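Local coordinates for putative ATP-grasp superfamily protein (Archaeoglobus fulgidus, PDB 3DF7), which is of unknown function but, as a putative member of the ATP-grasp superfamily, probably binds ATP and a metal ion, at residues Gln279-Ser284 with Leu299-Leu304; Leu183-Gln188 with Val200-Ser205; Gly13-Asp18 with Val292-Tyr297. All coordinates share one frame; numbering follows the deposited sequence.

All three contacts reach one antiparallel sheet, in which strands 180-191, 194-200, 279-285, 297-303 and 292-294 lie side by side in that order. Contact 2 comes first along the sheet and contact 1 next; their centres are about 14 Å apart, and a probable hydrogen bond from Q279 N to V200 O links the two. Contact 3 lies at the edge strand 292-294, about 17 Å from contact 1 and 27 Å from contact 2, centre to centre. Along the chain, contact 2 closes before contact 1 opens, and contact 3, starting near the N-terminus, spans contact 2 and interleaves with contact 1. The C-terminal strands thus tie the ATP-grasp sheet to the N-terminal part of the chain.

Contact 1. Residues Gln279-Ser284 with Leu299-Leu304; sequences QMVRKS and LEIIDL
R282 and E300 face each other as a hydrogen-bonded pair of antiparallel strands, and their side chains cross at a slant on the same face of the sheet. The arginine grips the carboxylate side-on: NE reaches E300 OE2 (3.1 Å) from above the carboxylate plane, while NH2 meets E300 OE1 (3.1 Å) on its syn side. The guanidinium and carboxylate planes are turned 59° apart, so this salt bridge is twisted rather than flat. S284 OG donates to E300 OE2 (2.6 Å) from the opposite face to NE, on the anti side; OE2 thus accepts from two donors and OE1 from a third, and the three bonds restrain the carboxylate's rotation. The same hydroxyl also bonds T298. With CG between its backbone N and carbonyl carbon (chi1 70°) and the chain extended to NE, R282 lays its guanidinium against I302, whose CD1 sits over the centre of one face, 3.9 Å from R282 CZ. Arginine suits this place because its flat group offers an edge to the acid and a face to the isoleucine. Further along, the selenomethionine M280 packs its CB against I302 CG1 at 3.8 Å. On the opposite face of the sheet, which carries V281, I301, L299 and K283, V281 CG1 rests 4.0 Å from L299 CD1. Paired backbone bonds join M280 with I302 and R282 with E300. Helix 18-35 covers L299 through V22 and A26, and its E23 takes the ammonium of K283 in a salt bridge. Helix 256-260 lies against Q279 and I301, and strand 194-200 flanks 279-284 on the side away from 299-304.

Contact 2. Residues Leu183-Gln188 with Val200-Ser205; sequences LSVNEQ and VPARIS
V200 opens the crossing by laying its two methyl branches against strand 183-188: CG1 comes to 3.6 Å from S184 OG, and CG2 lies beside the N186 side chain, which points the same way. A valine fits here because its two methyls lie against the side chains of S184 and N186, which are next to each other; the S184 hydroxyl itself finds its polar partner in Y260 of helix 256-260. P201 follows a cis peptide bond, which turns the chain as it leaves strand 194-200, and its ring packs on Y260. The small A202 then comes close to the strand: its N donates to V185 O (2.8 Å), and its methyl lies 3.8 Å from E187 CB, a closeness that suits so short a side chain.

Here the antiparallel hairpin 180-191/194-200 of the ATP-grasp domain gives way to the loop that leads to helix 206-220; where they touch, residues 200-204 run at 71° to residues 184-187 of the hairpin's first strand.

R203, the centre of an inverse gamma turn, clasps E187 with backbone and side chain together. Its N and NE reach E187 OE1 from opposite faces of the carboxylate, NE on the syn side at 2.9 Å, along a nearly straight N-H line (175°). NH2 meets E187 OE2 at 2.8 Å, from above the carboxylate plane. E187 holds out its acid on an extended chain, CG anti to the backbone N (chi1 -176°), while R203 bends at chi3 to bring its edge round; three bonds therefore fix the carboxylate. I204 turns back to the sheet, and its CD1 meets V185 CG1 at 3.8 Å, the two side chains crossing near a right angle; I204 also touches L170 of strand 168-176. S205 caps helix 206-220 through a hydrogen bond from V208 N to its OG.

Contact 3. Residues Gly13-Asp18 with Val292-Tyr297; sequences GERIED and VSVGDY
D18 packs into the bend of 292-297 with its aliphatic part, and the closer half of the contact centres on it. Its CB lies 3.5 Å from V294 O and 3.7 Å from Y297 CD2. V294 rests its CG1 methyl, anti to the backbone N (chi1 174°), against the R15-D18 ion pair, 3.5 Å from D18 OD1 and 3.6 Å from R15 NH2; a compact branched residue suits a place against both, and its side chain also touches L25 of helix 18-35. R15 and D18 attract each other by charge alone, since the oxygen stands well out of the guanidinium plane. Toward the turn the packing is looser, and water does the joining: one molecule donates to D18 OD2 (2.6 Å) and accepts from D296 N. G295, exposed, takes the first inner position of the turn with a positive phi (66°) that glycine adopts readily, and its CA comes to 3.9 Å from D18 OD2. E17, just before D18, is the N-cap residue of helix 18-35. The arrangement therefore sets the first turn of that helix against a beta hairpin, strands 292-294 and 297-303 joined by a type II' turn from V294 to Y297.

Contact 1. Residues Gln279-Ser284 with Leu299-Leu304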
ATOM      1  N   GLN A 279     -16.900  -3.906   4.159  1.00  7.43           N
ATOM      2  CA  GLN A 279     -16.305  -3.352   5.369  1.00  8.04           C
ATOM      3  C   GLN A 279     -15.885  -1.902   5.182  1.00  7.79           C
ATOM      4  O   GLN A 279     -15.609  -1.463   4.066  1.00  6.20           O
ATOM      5  CB  GLN A 279     -15.046  -4.141   5.740  1.00  7.90           C
ATOM      6  CG  GLN A 279     -15.271  -5.618   5.969  1.00  7.63           C
ATOM      7  CD  GLN A 279     -16.136  -5.859   7.171  1.00  8.28           C
ATOM      8  OE1 GLN A 279     -17.194  -6.487   7.081  1.00 12.56           O
ATOM      9  NE2 GLN A 279     -15.701  -5.347   8.310  1.00  4.45           N
HETATM   10  N   MSE A 280     -15.844  -1.160   6.284  1.00  6.53           N
HETATM   11  CA  MSE A 280     -15.350   0.204   6.238  1.00  8.32           C
HETATM   12  C   MSE A 280     -14.133   0.240   7.149  1.00  8.35           C
HETATM   13  O   MSE A 280     -14.219  -0.127   8.323  1.00  7.72           O
HETATM   14  CB  MSE A 280     -16.365   1.237   6.748  1.00  7.33           C
HETATM   15  CG  MSE A 280     -15.740   2.639   6.861  1.00 12.74           C
HETATM   16 SE   MSE A 280     -16.929   4.075   7.375  1.00 19.82          SE
HETATM   17  CE  MSE A 280     -17.579   4.569   5.612  1.00 12.19           C
ATOM     18  N   VAL A 281     -12.996   0.656   6.605  1.00  8.92           N
ATOM     19  CA  VAL A 281     -11.785   0.780   7.401  1.00  9.34           C
ATOM     20  C   VAL A 281     -11.672   2.278   7.660  1.00 10.59           C
ATOM     21  O   VAL A 281     -11.838   3.076   6.742  1.00 10.11           O
ATOM     22  CB  VAL A 281     -10.526   0.302   6.620  1.00 10.97           C
ATOM     23  CG1 VAL A 281      -9.273   0.495   7.474  1.00 10.15           C
ATOM     24  CG2 VAL A 281     -10.666  -1.166   6.234  1.00 11.20           C
ATOM     25  N   ARG A 282     -11.432   2.678   8.901  1.00 10.91           N
ATOM     26  CA  ARG A 282     -11.301   4.104   9.159  1.00 11.38           C
ATOM     27  C   ARG A 282     -10.337   4.416  10.281  1.00 11.68           C
ATOM     28  O   ARG A 282     -10.220   3.668  11.255  1.00  9.89           O
ATOM     29  CB  ARG A 282     -12.668   4.735   9.462  1.00 13.97           C
ATOM     30  CG  ARG A 282     -13.278   4.334  10.791  1.00 13.70           C
ATOM     31  CD  ARG A 282     -14.691   4.901  10.955  1.00 16.03           C
ATOM     32  NE  ARG A 282     -15.283   4.462  12.213  1.00 12.88           N
ATOM     33  CZ  ARG A 282     -16.568   4.577  12.534  1.00 14.89           C
ATOM     34  NH1 ARG A 282     -17.436   5.126  11.688  1.00 12.37           N
ATOM     35  NH2 ARG A 282     -16.985   4.123  13.707  1.00 11.81           N
ATOM     36  N   LYS A 283      -9.638   5.531  10.117  1.00 10.78           N
ATOM     37  CA  LYS A 283      -8.687   5.992  11.107  1.00 12.54           C
ATOM     38  C   LYS A 283      -9.464   6.945  12.005  1.00 13.01           C
ATOM     39  O   LYS A 283     -10.224   7.794  11.526  1.00 10.61           O
ATOM     40  CB  LYS A 283      -7.527   6.718  10.425  1.00 13.39           C
ATOM     41  CG  LYS A 283      -6.480   7.259  11.378  1.00 16.82           C
ATOM     42  CD  LYS A 283      -5.409   8.045  10.629  1.00 17.78           C
ATOM     43  CE  LYS A 283      -4.675   7.166   9.630  1.00 18.43           C
ATOM     44  NZ  LYS A 283      -3.593   7.902   8.923  1.00 15.63           N
ATOM     45  N   SER A 284      -9.288   6.789  13.309  1.00 11.15           N
ATOM     46  CA  SER A 284      -9.995   7.629  14.259  1.00 12.70           C
ATOM     47  C   SER A 284      -9.164   7.846  15.507  1.00 12.55           C
ATOM     48  O   SER A 284      -8.025   7.373  15.604  1.00 11.17           O
ATOM     49  CB  SER A 284     -11.331   6.974  14.632  1.00 13.90           C
ATOM     50  OG  SER A 284     -11.138   5.638  15.088  1.00 15.49           O
ATOM     51  N   LEU A 299      -7.450   2.286  14.451  1.00  9.91           N
ATOM     52  CA  LEU A 299      -7.856   1.946  13.100  1.00 10.74           C
ATOM     53  C   LEU A 299      -8.948   0.908  13.288  1.00  8.89           C
ATOM     54  O   LEU A 299      -8.735  -0.114  13.943  1.00 10.51           O
ATOM     55  CB  LEU A 299      -6.695   1.358  12.300  1.00 10.63           C
ATOM     56  CG  LEU A 299      -7.024   1.187  10.812  1.00 12.92           C
ATOM     57  CD1 LEU A 299      -7.139   2.553  10.147  1.00 13.44           C
ATOM     58  CD2 LEU A 299      -5.951   0.364  10.138  1.00 15.39           C
ATOM     59  N   GLU A 300     -10.120   1.181  12.730  1.00  8.28           N
ATOM     60  CA  GLU A 300     -11.250   0.278  12.867  1.00  7.35           C
ATOM     61  C   GLU A 300     -11.588  -0.376  11.544  1.00  7.51           C
ATOM     62  O   GLU A 300     -11.240   0.133  10.479  1.00  7.07           O
ATOM     63  CB  GLU A 300     -12.499   1.040  13.334  1.00  9.62           C
ATOM     64  CG  GLU A 300     -12.319   1.978  14.506  1.00 11.73           C
ATOM     65  CD  GLU A 300     -13.471   2.961  14.623  1.00 10.98           C
ATOM     66  OE1 GLU A 300     -14.614   2.514  14.866  1.00 11.68           O
ATOM     67  OE2 GLU A 300     -13.238   4.177  14.458  1.00 11.00           O
ATOM     68  N   ILE A 301     -12.271  -1.512  11.640  1.00  8.16           N
ATOM     69  CA  ILE A 301     -12.760  -2.260  10.489  1.00  8.53           C
ATOM     70  C   ILE A 301     -14.169  -2.659  10.917  1.00 10.54           C
ATOM     71  O   ILE A 301     -14.339  -3.476  11.825  1.00 11.47           O
ATOM     72  CB  ILE A 301     -11.936  -3.528  10.222  1.00  9.71           C
ATOM     73  CG1 ILE A 301     -10.448  -3.175  10.111  1.00  8.76           C
ATOM     74  CG2 ILE A 301     -12.409  -4.179   8.929  1.00  9.16           C
ATOM     75  CD1 ILE A 301      -9.556  -4.375   9.876  1.00  7.95           C
ATOM     76  N   ILE A 302     -15.179  -2.072  10.280  1.00 10.70           N
ATOM     77  CA  ILE A 302     -16.564  -2.354  10.654  1.00 11.90           C
ATOM     78  C   ILE A 302     -17.442  -2.755   9.477  1.00 11.87           C
ATOM     79  O   ILE A 302     -17.206  -2.331   8.347  1.00  9.06           O
ATOM     80  CB  ILE A 302     -17.213  -1.117  11.298  1.00 13.18           C
ATOM     81  CG1 ILE A 302     -17.308   0.008  10.263  1.00 14.85           C
ATOM     82  CG2 ILE A 302     -16.381  -0.645  12.484  1.00 16.63           C
ATOM     83  CD1 ILE A 302     -17.903   1.296  10.800  1.00 16.80           C
ATOM     84  N   ASP A 303     -18.464  -3.564   9.741  1.00 12.38           N
ATOM     85  CA  ASP A 303     -19.372  -3.967   8.672  1.00 13.79           C
ATOM     86  C   ASP A 303     -20.113  -2.724   8.193  1.00 15.28           C
ATOM     87  O   ASP A 303     -20.532  -1.891   9.006  1.00 14.35           O
ATOM     88  CB  ASP A 303     -20.412  -4.986   9.156  1.00 14.76           C
ATOM     89  CG  ASP A 303     -19.798  -6.259   9.686  1.00 16.86           C
ATOM     90  OD1 ASP A 303     -18.791  -6.744   9.120  1.00 14.66           O
ATOM     91  OD2 ASP A 303     -20.352  -6.795  10.667  1.00 20.43           O
ATOM     92  N   LEU A 304     -20.272  -2.611   6.878  1.00 15.83           N
ATOM     93  CA  LEU A 304     -20.973  -1.488   6.261  1.00 21.47           C
ATOM     94  C   LEU A 304     -22.175  -2.063   5.506  1.00 26.57           C
ATOM     95  O   LEU A 304     -22.048  -3.063   4.800  1.00 29.68           O
ATOM     96  CB  LEU A 304     -20.039  -0.740   5.303  1.00 15.49           C
ATOM     97  CG  LEU A 304     -20.470   0.653   4.838  1.00 16.83           C
ATOM     98  CD1 LEU A 304     -20.606   1.587   6.039  1.00 15.24           C
ATOM     99  CD2 LEU A 304     -19.431   1.195   3.861  1.00 14.32           C
TER

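Contact 2. Residues Leu183-Gln188 with Val200-Ser205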
ATOM      1  N   LEU A 183      -7.469  -8.422  -7.037  1.00 12.82           N
ATOM      2  CA  LEU A 183      -7.840  -9.015  -5.765  1.00 12.85           C
ATOM      3  C   LEU A 183      -9.005  -8.261  -5.143  1.00 12.23           C
ATOM      4  O   LEU A 183      -9.870  -8.857  -4.496  1.00 11.93           O
ATOM      5  CB  LEU A 183      -6.655  -8.980  -4.802  1.00 11.94           C
ATOM      6  CG  LEU A 183      -5.361  -9.667  -5.238  1.00 13.89           C
ATOM      7  CD1 LEU A 183      -4.376  -9.630  -4.077  1.00 12.03           C
ATOM      8  CD2 LEU A 183      -5.642 -11.110  -5.662  1.00 11.26           C
ATOM      9  N   SER A 184      -9.024  -6.947  -5.343  1.00  9.21           N
ATOM     10  CA  SER A 184     -10.074  -6.124  -4.766  1.00  9.40           C
ATOM     11  C   SER A 184     -10.054  -4.709  -5.315  1.00  8.91           C
ATOM     12  O   SER A 184      -8.998  -4.198  -5.703  1.00  9.07           O
ATOM     13  CB  SER A 184      -9.888  -6.069  -3.246  1.00 10.08           C
ATOM     14  OG  SER A 184     -10.854  -5.242  -2.621  1.00 10.77           O
ATOM     15  N   VAL A 185     -11.229  -4.089  -5.371  1.00  8.43           N
ATOM     16  CA  VAL A 185     -11.344  -2.700  -5.802  1.00  8.60           C
ATOM     17  C   VAL A 185     -11.905  -1.997  -4.573  1.00  9.36           C
ATOM     18  O   VAL A 185     -12.978  -2.357  -4.070  1.00  9.17           O
ATOM     19  CB  VAL A 185     -12.293  -2.524  -7.006  1.00  9.72           C
ATOM     20  CG1 VAL A 185     -12.482  -1.038  -7.298  1.00 12.16           C
ATOM     21  CG2 VAL A 185     -11.699  -3.210  -8.233  1.00 10.39           C
ATOM     22  N   ASN A 186     -11.163  -1.013  -4.080  1.00  8.87           N
ATOM     23  CA  ASN A 186     -11.541  -0.306  -2.868  1.00  9.54           C
ATOM     24  C   ASN A 186     -11.869   1.157  -3.076  1.00  9.79           C
ATOM     25  O   ASN A 186     -11.334   1.815  -3.963  1.00 11.22           O
ATOM     26  CB  ASN A 186     -10.411  -0.423  -1.847  1.00  9.30           C
ATOM     27  CG  ASN A 186      -9.562  -1.660  -2.065  1.00 11.94           C
ATOM     28  OD1 ASN A 186      -8.424  -1.577  -2.550  1.00 13.78           O
ATOM     29  ND2 ASN A 186     -10.114  -2.819  -1.726  1.00  7.67           N
ATOM     30  N   GLU A 187     -12.753   1.663  -2.230  1.00  9.33           N
ATOM     31  CA  GLU A 187     -13.160   3.053  -2.291  1.00 10.80           C
ATOM     32  C   GLU A 187     -12.345   3.794  -1.236  1.00 12.06           C
ATOM     33  O   GLU A 187     -12.192   3.312  -0.115  1.00 14.56           O
ATOM     34  CB  GLU A 187     -14.647   3.148  -1.975  1.00 12.55           C
ATOM     35  CG  GLU A 187     -15.246   4.523  -2.097  1.00 13.01           C
ATOM     36  CD  GLU A 187     -16.708   4.526  -1.708  1.00 13.67           C
ATOM     37  OE1 GLU A 187     -17.337   3.443  -1.754  1.00 13.69           O
ATOM     38  OE2 GLU A 187     -17.229   5.603  -1.370  1.00 12.63           O
ATOM     39  N   GLN A 188     -11.808   4.953  -1.591  1.00 11.01           N
ATOM     40  CA  GLN A 188     -11.027   5.723  -0.636  1.00 12.70           C
ATOM     41  C   GLN A 188     -11.819   6.940  -0.171  1.00 12.63           C
ATOM     42  O   GLN A 188     -12.470   7.617  -0.969  1.00 13.16           O
ATOM     43  CB  GLN A 188      -9.703   6.179  -1.260  1.00 14.04           C
ATOM     44  CG  GLN A 188      -8.805   5.052  -1.783  1.00 18.67           C
ATOM     45  CD  GLN A 188      -8.354   4.083  -0.700  1.00 22.58           C
ATOM     46  OE1 GLN A 188      -7.998   4.490   0.407  1.00 25.56           O
ATOM     47  NE2 GLN A 188      -8.349   2.793  -1.022  1.00 24.36           N
ATOM     48  N   VAL A 200     -14.357  -1.507   1.488  1.00  5.78           N
ATOM     49  CA  VAL A 200     -13.999  -2.722   0.758  1.00  6.53           C
ATOM     50  C   VAL A 200     -15.158  -3.728   0.756  1.00  7.40           C
ATOM     51  O   VAL A 200     -15.550  -4.223   1.810  1.00  7.17           O
ATOM     52  CB  VAL A 200     -12.769  -3.402   1.426  1.00  6.41           C
ATOM     53  CG1 VAL A 200     -12.334  -4.619   0.628  1.00  5.90           C
ATOM     54  CG2 VAL A 200     -11.625  -2.401   1.560  1.00  6.59           C
ATOM     55  N   PRO A 201     -15.717  -4.045  -0.429  1.00  8.31           N
ATOM     56  CA  PRO A 201     -15.344  -3.523  -1.748  1.00  7.84           C
ATOM     57  C   PRO A 201     -15.973  -2.157  -2.019  1.00  8.21           C
ATOM     58  O   PRO A 201     -16.881  -1.728  -1.307  1.00  7.26           O
ATOM     59  CB  PRO A 201     -15.859  -4.597  -2.698  1.00 10.12           C
ATOM     60  CG  PRO A 201     -17.128  -5.018  -2.025  1.00 10.75           C
ATOM     61  CD  PRO A 201     -16.709  -5.128  -0.563  1.00  8.59           C
ATOM     62  N   ALA A 202     -15.491  -1.487  -3.058  1.00  6.93           N
ATOM     63  CA  ALA A 202     -15.987  -0.165  -3.413  1.00  8.37           C
ATOM     64  C   ALA A 202     -17.471  -0.168  -3.758  1.00 10.05           C
ATOM     65  O   ALA A 202     -17.998  -1.137  -4.308  1.00  9.83           O
ATOM     66  CB  ALA A 202     -15.186   0.392  -4.589  1.00  9.08           C
ATOM     67  N   ARG A 203     -18.137   0.931  -3.425  1.00  9.29           N
ATOM     68  CA  ARG A 203     -19.554   1.087  -3.717  1.00  9.98           C
ATOM     69  C   ARG A 203     -19.641   1.758  -5.085  1.00 11.94           C
ATOM     70  O   ARG A 203     -19.926   2.949  -5.191  1.00 11.38           O
ATOM     71  CB  ARG A 203     -20.219   1.947  -2.633  1.00 12.04           C
ATOM     72  CG  ARG A 203     -20.150   1.309  -1.245  1.00 11.27           C
ATOM     73  CD  ARG A 203     -20.560   2.267  -0.132  1.00 12.91           C
ATOM     74  NE  ARG A 203     -19.613   3.372   0.004  1.00 11.91           N
ATOM     75  CZ  ARG A 203     -19.698   4.318   0.937  1.00 13.48           C
ATOM     76  NH1 ARG A 203     -20.690   4.295   1.820  1.00 12.07           N
ATOM     77  NH2 ARG A 203     -18.792   5.285   0.988  1.00 12.93           N
ATOM     78  N   ILE A 204     -19.365   0.979  -6.127  1.00 11.87           N
ATOM     79  CA  ILE A 204     -19.391   1.476  -7.498  1.00 11.00           C
ATOM     80  C   ILE A 204     -20.118   0.493  -8.408  1.00 11.14           C
ATOM     81  O   ILE A 204     -20.290  -0.675  -8.063  1.00 10.56           O
ATOM     82  CB  ILE A 204     -17.957   1.674  -8.045  1.00 10.48           C
ATOM     83  CG1 ILE A 204     -17.172   0.366  -7.907  1.00 10.47           C
ATOM     84  CG2 ILE A 204     -17.264   2.820  -7.302  1.00 10.92           C
ATOM     85  CD1 ILE A 204     -15.770   0.401  -8.492  1.00  8.57           C
ATOM     86  N   SER A 205     -20.538   0.971  -9.574  1.00 11.43           N
ATOM     87  CA  SER A 205     -21.232   0.120 -10.532  1.00 12.60           C
ATOM     88  C   SER A 205     -20.236  -0.881 -11.105  1.00 11.55           C
ATOM     89  O   SER A 205     -19.022  -0.679 -11.032  1.00 10.76           O
ATOM     90  CB  SER A 205     -21.818   0.957 -11.674  1.00 13.27           C
ATOM     91  OG  SER A 205     -20.786   1.477 -12.497  1.00 13.14           O
TER

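Contact 3. Residues Gly13-Asp18 with Val292-Tyr297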
ATOM      1  N   GLY A  13      10.654  -0.822  12.608  1.00 11.45           N
ATOM      2  CA  GLY A  13      11.771   0.070  12.340  1.00 12.26           C
ATOM      3  C   GLY A  13      11.918   1.257  13.269  1.00 14.05           C
ATOM      4  O   GLY A  13      12.063   1.097  14.480  1.00 15.01           O
ATOM      5  N   GLU A  14      11.894   2.449  12.683  1.00 13.71           N
ATOM      6  CA  GLU A  14      12.025   3.696  13.428  1.00 15.74           C
ATOM      7  C   GLU A  14      10.653   4.141  13.915  1.00 17.27           C
ATOM      8  O   GLU A  14       9.628   3.741  13.365  1.00 17.16           O
ATOM      9  CB  GLU A  14      12.616   4.783  12.526  1.00 15.04           C
ATOM     10  CG  GLU A  14      14.048   4.525  12.071  1.00 18.08           C
ATOM     11  CD  GLU A  14      15.065   4.776  13.172  1.00 17.80           C
ATOM     12  OE1 GLU A  14      15.111   5.916  13.686  1.00 18.89           O
ATOM     13  OE2 GLU A  14      15.813   3.840  13.523  1.00 16.27           O
ATOM     14  N   ARG A  15      10.626   4.973  14.945  1.00 20.13           N
ATOM     15  CA  ARG A  15       9.352   5.453  15.446  1.00 23.39           C
ATOM     16  C   ARG A  15       8.871   6.556  14.509  1.00 23.15           C
ATOM     17  O   ARG A  15       9.641   7.441  14.136  1.00 21.45           O
ATOM     18  CB  ARG A  15       9.503   6.000  16.867  1.00 27.76           C
ATOM     19  CG  ARG A  15       8.178   6.339  17.543  1.00 35.04           C
ATOM     20  CD  ARG A  15       7.277   5.109  17.648  1.00 39.04           C
ATOM     21  NE  ARG A  15       6.064   5.379  18.417  1.00 44.26           N
ATOM     22  CZ  ARG A  15       5.111   4.481  18.653  1.00 45.73           C
ATOM     23  NH1 ARG A  15       5.224   3.248  18.180  1.00 45.32           N
ATOM     24  NH2 ARG A  15       4.042   4.818  19.362  1.00 47.66           N
ATOM     25  N   ILE A  16       7.608   6.481  14.104  1.00 22.40           N
ATOM     26  CA  ILE A  16       7.022   7.489  13.228  1.00 22.15           C
ATOM     27  C   ILE A  16       5.770   8.005  13.929  1.00 21.68           C
ATOM     28  O   ILE A  16       5.318   7.407  14.900  1.00 17.86           O
ATOM     29  CB  ILE A  16       6.623   6.899  11.859  1.00 24.08           C
ATOM     30  CG1 ILE A  16       5.575   5.802  12.047  1.00 23.11           C
ATOM     31  CG2 ILE A  16       7.853   6.348  11.148  1.00 24.54           C
ATOM     32  CD1 ILE A  16       5.040   5.252  10.745  1.00 26.46           C
ATOM     33  N   GLU A  17       5.216   9.115  13.449  1.00 22.41           N
ATOM     34  CA  GLU A  17       4.017   9.678  14.063  1.00 24.44           C
ATOM     35  C   GLU A  17       2.914   8.620  14.155  1.00 22.92           C
ATOM     36  O   GLU A  17       2.724   7.832  13.229  1.00 20.64           O
ATOM     37  CB  GLU A  17       3.534  10.891  13.263  1.00 27.82           C
ATOM     38  CG  GLU A  17       3.209  10.602  11.811  1.00 33.19           C
ATOM     39  CD  GLU A  17       2.955  11.871  11.025  1.00 37.88           C
ATOM     40  OE1 GLU A  17       3.889  12.696  10.918  1.00 40.88           O
ATOM     41  OE2 GLU A  17       1.827  12.049  10.518  1.00 40.22           O
ATOM     42  N   ASP A  18       2.195   8.614  15.274  1.00 23.44           N
ATOM     43  CA  ASP A  18       1.129   7.643  15.522  1.00 23.56           C
ATOM     44  C   ASP A  18       0.078   7.541  14.426  1.00 23.75           C
ATOM     45  O   ASP A  18      -0.409   6.450  14.134  1.00 22.99           O
ATOM     46  CB  ASP A  18       0.423   7.949  16.843  1.00 24.52           C
ATOM     47  CG  ASP A  18       1.390   8.105  17.996  1.00 25.67           C
ATOM     48  OD1 ASP A  18       2.503   7.546  17.926  1.00 26.81           O
ATOM     49  OD2 ASP A  18       1.030   8.779  18.979  1.00 27.45           O
ATOM     50  N   VAL A 292      -6.480  -2.118  15.834  1.00  9.89           N
ATOM     51  CA  VAL A 292      -5.179  -1.854  16.453  1.00 10.03           C
ATOM     52  C   VAL A 292      -5.138  -0.393  16.879  1.00 11.56           C
ATOM     53  O   VAL A 292      -5.892   0.434  16.360  1.00 11.38           O
ATOM     54  CB  VAL A 292      -3.972  -2.104  15.497  1.00 10.71           C
ATOM     55  CG1 VAL A 292      -3.907  -3.573  15.110  1.00 12.73           C
ATOM     56  CG2 VAL A 292      -4.074  -1.214  14.262  1.00  9.69           C
ATOM     57  N   SER A 293      -4.259  -0.079  17.827  1.00 11.77           N
ATOM     58  CA  SER A 293      -4.119   1.289  18.316  1.00 12.82           C
ATOM     59  C   SER A 293      -2.646   1.660  18.463  1.00 13.51           C
ATOM     60  O   SER A 293      -1.798   0.797  18.680  1.00 11.38           O
ATOM     61  CB  SER A 293      -4.786   1.441  19.689  1.00 11.86           C
ATOM     62  OG  SER A 293      -6.132   0.999  19.683  1.00 15.37           O
ATOM     63  N   VAL A 294      -2.361   2.951  18.327  1.00 13.33           N
ATOM     64  CA  VAL A 294      -1.021   3.494  18.504  1.00 14.72           C
ATOM     65  C   VAL A 294      -1.250   4.869  19.120  1.00 16.40           C
ATOM     66  O   VAL A 294      -1.747   5.781  18.457  1.00 16.94           O
ATOM     67  CB  VAL A 294      -0.255   3.650  17.172  1.00 15.82           C
ATOM     68  CG1 VAL A 294       1.076   4.358  17.422  1.00 16.61           C
ATOM     69  CG2 VAL A 294       0.002   2.282  16.551  1.00 14.74           C
ATOM     70  N   GLY A 295      -0.896   5.016  20.390  1.00 17.96           N
ATOM     71  CA  GLY A 295      -1.116   6.287  21.054  1.00 19.14           C
ATOM     72  C   GLY A 295      -2.615   6.506  21.136  1.00 18.32           C
ATOM     73  O   GLY A 295      -3.348   5.604  21.548  1.00 18.45           O
ATOM     74  N   ASP A 296      -3.076   7.687  20.736  1.00 18.20           N
ATOM     75  CA  ASP A 296      -4.502   8.006  20.765  1.00 20.62           C
ATOM     76  C   ASP A 296      -5.186   7.675  19.441  1.00 19.49           C
ATOM     77  O   ASP A 296      -6.381   7.916  19.276  1.00 19.09           O
ATOM     78  CB  ASP A 296      -4.718   9.491  21.086  1.00 23.56           C
ATOM     79  CG  ASP A 296      -4.260   9.863  22.487  1.00 26.28           C
ATOM     80  OD1 ASP A 296      -4.680   9.188  23.452  1.00 28.31           O
ATOM     81  OD2 ASP A 296      -3.491  10.838  22.622  1.00 28.83           O
ATOM     82  N   TYR A 297      -4.426   7.125  18.499  1.00 17.90           N
ATOM     83  CA  TYR A 297      -4.972   6.774  17.196  1.00 16.47           C
ATOM     84  C   TYR A 297      -5.430   5.324  17.130  1.00 15.52           C
ATOM     85  O   TYR A 297      -4.774   4.422  17.654  1.00 14.81           O
ATOM     86  CB  TYR A 297      -3.936   7.040  16.099  1.00 19.07           C
ATOM     87  CG  TYR A 297      -3.844   8.491  15.680  1.00 21.87           C
ATOM     88  CD1 TYR A 297      -4.710   9.014  14.724  1.00 23.15           C
ATOM     89  CD2 TYR A 297      -2.903   9.345  16.256  1.00 24.54           C
ATOM     90  CE1 TYR A 297      -4.644  10.357  14.347  1.00 26.17           C
ATOM     91  CE2 TYR A 297      -2.828  10.690  15.889  1.00 26.34           C
ATOM     92  CZ  TYR A 297      -3.702  11.188  14.934  1.00 27.13           C
ATOM     93  OH  TYR A 297      -3.639  12.513  14.567  1.00 30.09           O
TER
HETATM   94  O   HOH W   1      -1.220   9.684  19.797  1.00 36.91           O